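Local coordinates for protein spaetzle C-106 (Drosophila melanogaster, PDB 4LXR) that acts as a disulfide-linked dimeric cytokine that binds the Toll receptor, switching on antifungal defence and helping to set dorsal-ventral polarity in the embryo, at residues E45-C54 and Y64-Y72. Numbering follows the deposited sequence.
Sequences EECEGADQPC and YNPICKQHY
Q70 reaches from strand 67-73 to the backbone of E45-C47 and uses both ends of its amide there. CB of Q70 lies 4.1 Å from SG of C47; CG then runs anti to the backbone N (chi1 180°), and a bend at chi2 (67°) brings the amide up to the backbone of the other strand. OE1 of Q70 accepts the N-H of C47 at 2.9 Å, the donor tilted somewhat from the carbonyl plane, and also lies close to CA of E46. NE2 of Q70 gives one hydrogen to O of E45 at 3.0 Å, almost within the amide plane, and the other to O of H71. Three bonds thus fix the amide's rotation, and glutamine suits the place because one flat group both donates and accepts, as a peptide unit of a neighbouring strand would. In this cystine-knot cytokine, strands 43-47 and 67-73 belong to separate two-stranded sheets, and the glutamine amide spans the gap between them. The contact also brings together C47, C54 and C68, whose disulfide partners are C99, C101 and C10. Their small, polarisable sulfurs can lie close against peptide groups: SG of C47 sits 3.4 Å from O of K69, and SG of C54 packs over the P66-I67 peptide, 3.4 Å from N of I67. SG of C68 lies 3.9 Å from SG of C54, although the two belong to different disulfides. The backbone N of C68 donates to O of Q52 at 2.8 Å, nearly straight. A water donates to O of G49 and O of C68 while accepting from N of Q52.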
ATOM      1  N   GLU C  45      18.138  19.542   5.760  1.00 49.42           N
ATOM      2  CA  GLU C  45      17.068  20.428   5.329  1.00 44.73           C
ATOM      3  C   GLU C  45      16.052  20.587   6.444  1.00 39.66           C
ATOM      4  O   GLU C  45      15.521  19.594   6.947  1.00 46.64           O
ATOM      5  CB  GLU C  45      16.387  19.900   4.067  1.00 50.88           C
ATOM      6  CG  GLU C  45      15.311  20.846   3.519  1.00 54.00           C
ATOM      7  CD  GLU C  45      14.793  20.410   2.166  1.00 56.33           C
ATOM      8  OE1 GLU C  45      13.565  20.179   2.025  1.00 50.40           O
ATOM      9  OE2 GLU C  45      15.631  20.293   1.246  1.00 60.45           O
ATOM     10  N   GLU C  46      15.796  21.832   6.839  1.00 40.19           N
ATOM     11  CA  GLU C  46      14.858  22.122   7.924  1.00 42.49           C
ATOM     12  C   GLU C  46      13.727  22.996   7.440  1.00 43.61           C
ATOM     13  O   GLU C  46      13.949  23.876   6.619  1.00 48.25           O
ATOM     14  CB  GLU C  46      15.552  22.855   9.069  1.00 41.02           C
ATOM     15  CG  GLU C  46      16.452  21.996   9.919  1.00 55.39           C
ATOM     16  CD  GLU C  46      17.036  22.763  11.084  1.00 60.62           C
ATOM     17  OE1 GLU C  46      17.540  23.884  10.858  1.00 61.51           O
ATOM     18  OE2 GLU C  46      16.982  22.248  12.226  1.00 63.32           O
ATOM     19  N   CYS C  47      12.521  22.758   7.955  1.00 35.63           N
ATOM     20  CA  CYS C  47      11.392  23.626   7.665  1.00 37.33           C
ATOM     21  C   CYS C  47      11.722  25.052   8.126  1.00 44.09           C
ATOM     22  O   CYS C  47      12.258  25.242   9.218  1.00 45.96           O
ATOM     23  CB  CYS C  47      10.119  23.127   8.354  1.00 38.44           C
ATOM     24  SG  CYS C  47       9.515  21.501   7.784  1.00 47.64           S
ATOM     25  N   GLU C  48      11.407  26.041   7.289  1.00 58.35           N
ATOM     26  CA  GLU C  48      11.692  27.436   7.611  1.00 64.72           C
ATOM     27  C   GLU C  48      10.874  27.892   8.817  1.00 75.83           C
ATOM     28  O   GLU C  48      11.328  28.728   9.599  1.00 86.05           O
ATOM     29  CB  GLU C  48      11.451  28.354   6.404  1.00 58.28           C
ATOM     30  CG  GLU C  48      12.133  29.714   6.518  1.00 73.32           C
ATOM     31  CD  GLU C  48      11.769  30.664   5.387  1.00 76.10           C
ATOM     32  OE1 GLU C  48      12.447  30.645   4.333  1.00 73.83           O
ATOM     33  OE2 GLU C  48      10.802  31.434   5.562  1.00 77.04           O
ATOM     34  N   GLY C  49       9.676  27.336   8.976  1.00 75.13           N
ATOM     35  CA  GLY C  49       8.868  27.622  10.151  1.00 83.63           C
ATOM     36  C   GLY C  49       8.324  26.381  10.844  1.00 83.39           C
ATOM     37  O   GLY C  49       8.473  25.268  10.342  1.00 89.81           O
ATOM     38  N   ALA C  50       7.691  26.572  11.999  1.00 72.75           N
ATOM     39  CA  ALA C  50       7.028  25.473  12.701  1.00 70.17           C
ATOM     40  C   ALA C  50       5.514  25.480  12.466  1.00 64.45           C
ATOM     41  O   ALA C  50       4.855  26.497  12.681  1.00 63.92           O
ATOM     42  CB  ALA C  50       7.329  25.539  14.194  1.00 74.66           C
ATOM     43  N   ASP C  51       4.975  24.346  12.018  1.00 66.10           N
ATOM     44  CA  ASP C  51       3.530  24.173  11.813  1.00 66.87           C
ATOM     45  C   ASP C  51       2.938  25.118  10.777  1.00 59.57           C
ATOM     46  O   ASP C  51       1.730  25.357  10.764  1.00 64.21           O
ATOM     47  CB  ASP C  51       2.758  24.340  13.124  1.00 74.41           C
ATOM     48  CG  ASP C  51       3.100  23.282  14.143  1.00 83.74           C
ATOM     49  OD1 ASP C  51       4.120  22.581  13.961  1.00 83.91           O
ATOM     50  OD2 ASP C  51       2.351  23.158  15.134  1.00 91.35           O
ATOM     51  N   GLN C  52       3.781  25.657   9.911  1.00 49.12           N
ATOM     52  CA  GLN C  52       3.310  26.603   8.915  1.00 55.07           C
ATOM     53  C   GLN C  52       2.381  25.911   7.921  1.00 49.51           C
ATOM     54  O   GLN C  52       2.647  24.785   7.497  1.00 48.03           O
ATOM     55  CB  GLN C  52       4.495  27.260   8.210  1.00 40.60           C
ATOM     56  CG  GLN C  52       5.376  28.089   9.159  1.00 44.61           C
ATOM     57  CD  GLN C  52       4.688  29.364   9.626  1.00 53.47           C
ATOM     58  OE1 GLN C  52       4.557  29.616  10.825  1.00 59.00           O
ATOM     59  NE2 GLN C  52       4.243  30.174   8.673  1.00 49.32           N
ATOM     60  N   PRO C  53       1.262  26.568   7.580  1.00 48.19           N
ATOM     61  CA  PRO C  53       0.397  26.030   6.524  1.00 48.68           C
ATOM     62  C   PRO C  53       1.171  25.976   5.212  1.00 39.08           C
ATOM     63  O   PRO C  53       2.088  26.770   5.018  1.00 31.41           O
ATOM     64  CB  PRO C  53      -0.740  27.057   6.442  1.00 48.29           C
ATOM     65  CG  PRO C  53      -0.181  28.309   7.065  1.00 50.01           C
ATOM     66  CD  PRO C  53       0.751  27.833   8.135  1.00 46.22           C
ATOM     67  N   CYS C  54       0.824  25.040   4.342  1.00 36.29           N
ATOM     68  CA  CYS C  54       1.545  24.878   3.085  1.00 37.94           C
ATOM     69  C   CYS C  54       1.134  25.962   2.080  1.00 30.13           C
ATOM     70  O   CYS C  54       0.029  26.503   2.151  1.00 31.25           O
ATOM     71  CB  CYS C  54       1.292  23.473   2.497  1.00 32.59           C
ATOM     72  SG  CYS C  54       1.456  22.068   3.669  1.00 30.97           S
ATOM     73  N   TYR C  64      -8.522  18.606   5.072  1.00 33.91           N
ATOM     74  CA  TYR C  64      -7.130  18.202   4.821  1.00 33.83           C
ATOM     75  C   TYR C  64      -6.125  18.987   5.667  1.00 34.18           C
ATOM     76  O   TYR C  64      -5.028  18.500   5.916  1.00 33.40           O
ATOM     77  CB  TYR C  64      -6.740  18.299   3.343  1.00 26.64           C
ATOM     78  CG  TYR C  64      -7.234  17.173   2.466  1.00 25.50           C
ATOM     79  CD1 TYR C  64      -8.334  16.396   2.827  1.00 29.84           C
ATOM     80  CD2 TYR C  64      -6.589  16.880   1.274  1.00 22.32           C
ATOM     81  CE1 TYR C  64      -8.787  15.381   2.014  1.00 22.94           C
ATOM     82  CE2 TYR C  64      -7.021  15.865   0.465  1.00 23.88           C
ATOM     83  CZ  TYR C  64      -8.119  15.120   0.834  1.00 27.15           C
ATOM     84  OH  TYR C  64      -8.550  14.127   0.001  1.00 27.00           O
ATOM     85  N   ASN C  65      -6.515  20.187   6.101  1.00 31.45           N
ATOM     86  CA  ASN C  65      -5.670  21.055   6.925  1.00 35.17           C
ATOM     87  C   ASN C  65      -4.169  20.954   6.634  1.00 38.82           C
ATOM     88  O   ASN C  65      -3.403  20.521   7.492  1.00 36.67           O
ATOM     89  CB  ASN C  65      -5.919  20.793   8.414  1.00 40.08           C
ATOM     90  CG  ASN C  65      -5.323  21.872   9.294  1.00 60.69           C
ATOM     91  OD1 ASN C  65      -4.936  21.621  10.441  1.00 70.07           O
ATOM     92  ND2 ASN C  65      -5.227  23.086   8.752  1.00 56.70           N
ATOM     93  N   PRO C  66      -3.744  21.346   5.420  1.00 30.16           N
ATOM     94  CA  PRO C  66      -2.346  21.108   5.053  1.00 34.55           C
ATOM     95  C   PRO C  66      -1.343  21.842   5.951  1.00 39.35           C
ATOM     96  O   PRO C  66      -1.521  23.023   6.240  1.00 47.88           O
ATOM     97  CB  PRO C  66      -2.283  21.607   3.614  1.00 32.58           C
ATOM     98  CG  PRO C  66      -3.707  21.436   3.115  1.00 31.70           C
ATOM     99  CD  PRO C  66      -4.521  21.874   4.292  1.00 30.33           C
ATOM    100  N   ILE C  67      -0.319  21.126   6.405  1.00 46.92           N
ATOM    101  CA  ILE C  67       0.681  21.672   7.323  1.00 44.09           C
ATOM    102  C   ILE C  67       2.082  21.220   6.918  1.00 42.35           C
ATOM    103  O   ILE C  67       2.273  20.085   6.488  1.00 44.30           O
ATOM    104  CB  ILE C  67       0.420  21.208   8.787  1.00 58.17           C
ATOM    105  CG1 ILE C  67      -0.956  21.666   9.265  1.00 54.83           C
ATOM    106  CG2 ILE C  67       1.469  21.773   9.732  1.00 59.58           C
ATOM    107  CD1 ILE C  67      -1.081  23.169   9.390  1.00 45.62           C
ATOM    108  N   CYS C  68       3.063  22.102   7.054  1.00 41.37           N
ATOM    109  CA  CYS C  68       4.431  21.737   6.750  1.00 36.22           C
ATOM    110  C   CYS C  68       5.018  20.948   7.923  1.00 47.85           C
ATOM    111  O   CYS C  68       4.929  21.365   9.078  1.00 53.54           O
ATOM    112  CB  CYS C  68       5.250  22.986   6.424  1.00 34.84           C
ATOM    113  SG  CYS C  68       4.809  23.711   4.794  1.00 36.82           S
ATOM    114  N   LYS C  69       5.597  19.792   7.620  1.00 39.89           N
ATOM    115  CA  LYS C  69       6.174  18.930   8.640  1.00 48.33           C
ATOM    116  C   LYS C  69       7.643  18.645   8.383  1.00 43.57           C
ATOM    117  O   LYS C  69       8.072  18.492   7.235  1.00 43.93           O
ATOM    118  CB  LYS C  69       5.417  17.606   8.714  1.00 49.15           C
ATOM    119  CG  LYS C  69       3.956  17.774   9.063  1.00 56.63           C
ATOM    120  CD  LYS C  69       3.797  18.433  10.420  1.00 60.01           C
ATOM    121  CE  LYS C  69       3.040  17.526  11.357  1.00 63.75           C
ATOM    122  NZ  LYS C  69       1.803  17.041  10.682  1.00 68.61           N
ATOM    123  N   GLN C  70       8.405  18.570   9.465  1.00 43.40           N
ATOM    124  CA  GLN C  70       9.818  18.251   9.390  1.00 45.04           C
ATOM    125  C   GLN C  70      10.007  16.743   9.244  1.00 51.71           C
ATOM    126  O   GLN C  70       9.442  15.971  10.014  1.00 49.50           O
ATOM    127  CB  GLN C  70      10.524  18.732  10.658  1.00 43.86           C
ATOM    128  CG  GLN C  70      12.014  18.433  10.678  1.00 43.22           C
ATOM    129  CD  GLN C  70      12.764  19.225   9.630  1.00 50.82           C
ATOM    130  OE1 GLN C  70      12.758  20.459   9.646  1.00 53.36           O
ATOM    131  NE2 GLN C  70      13.403  18.522   8.702  1.00 48.55           N
ATOM    132  N   HIS C  71      10.799  16.322   8.262  1.00 54.02           N
ATOM    133  CA  HIS C  71      11.147  14.907   8.155  1.00 53.46           C
ATOM    134  C   HIS C  71      12.593  14.616   8.503  1.00 57.63           C
ATOM    135  O   HIS C  71      13.476  15.474   8.347  1.00 58.08           O
ATOM    136  CB  HIS C  71      10.841  14.355   6.772  1.00 49.68           C
ATOM    137  CG  HIS C  71       9.440  13.867   6.634  1.00 66.21           C
ATOM    138  ND1 HIS C  71       9.118  12.701   5.974  1.00 78.19           N
ATOM    139  CD2 HIS C  71       8.273  14.385   7.082  1.00 69.93           C
ATOM    140  CE1 HIS C  71       7.808  12.526   6.017  1.00 85.26           C
ATOM    141  NE2 HIS C  71       7.273  13.535   6.683  1.00 77.20           N
ATOM    142  N   TYR C  72      12.824  13.383   8.940  1.00 49.59           N
ATOM    143  CA  TYR C  72      14.116  12.979   9.466  1.00 59.06           C
ATOM    144  C   TYR C  72      14.649  11.704   8.823  1.00 63.97           C
ATOM    145  O   TYR C  72      13.896  10.850   8.348  1.00 62.10           O
ATOM    146  CB  TYR C  72      14.028  12.781  10.982  1.00 56.42           C
ATOM    147  CG  TYR C  72      13.632  14.023  11.760  1.00 56.40           C
ATOM    148  CD1 TYR C  72      14.592  14.932  12.191  1.00 56.51           C
ATOM    149  CD2 TYR C  72      12.300  14.279  12.078  1.00 52.00           C
ATOM    150  CE1 TYR C  72      14.236  16.061  12.911  1.00 58.91           C
ATOM    151  CE2 TYR C  72      11.938  15.412  12.798  1.00 50.65           C
ATOM    152  CZ  TYR C  72      12.910  16.294  13.213  1.00 55.84           C
ATOM    153  OH  TYR C  72      12.561  17.421  13.923  1.00 58.63           O
TER
HETATM  154  O   HOH W   1       6.249  24.307   9.446  1.00 54.25           O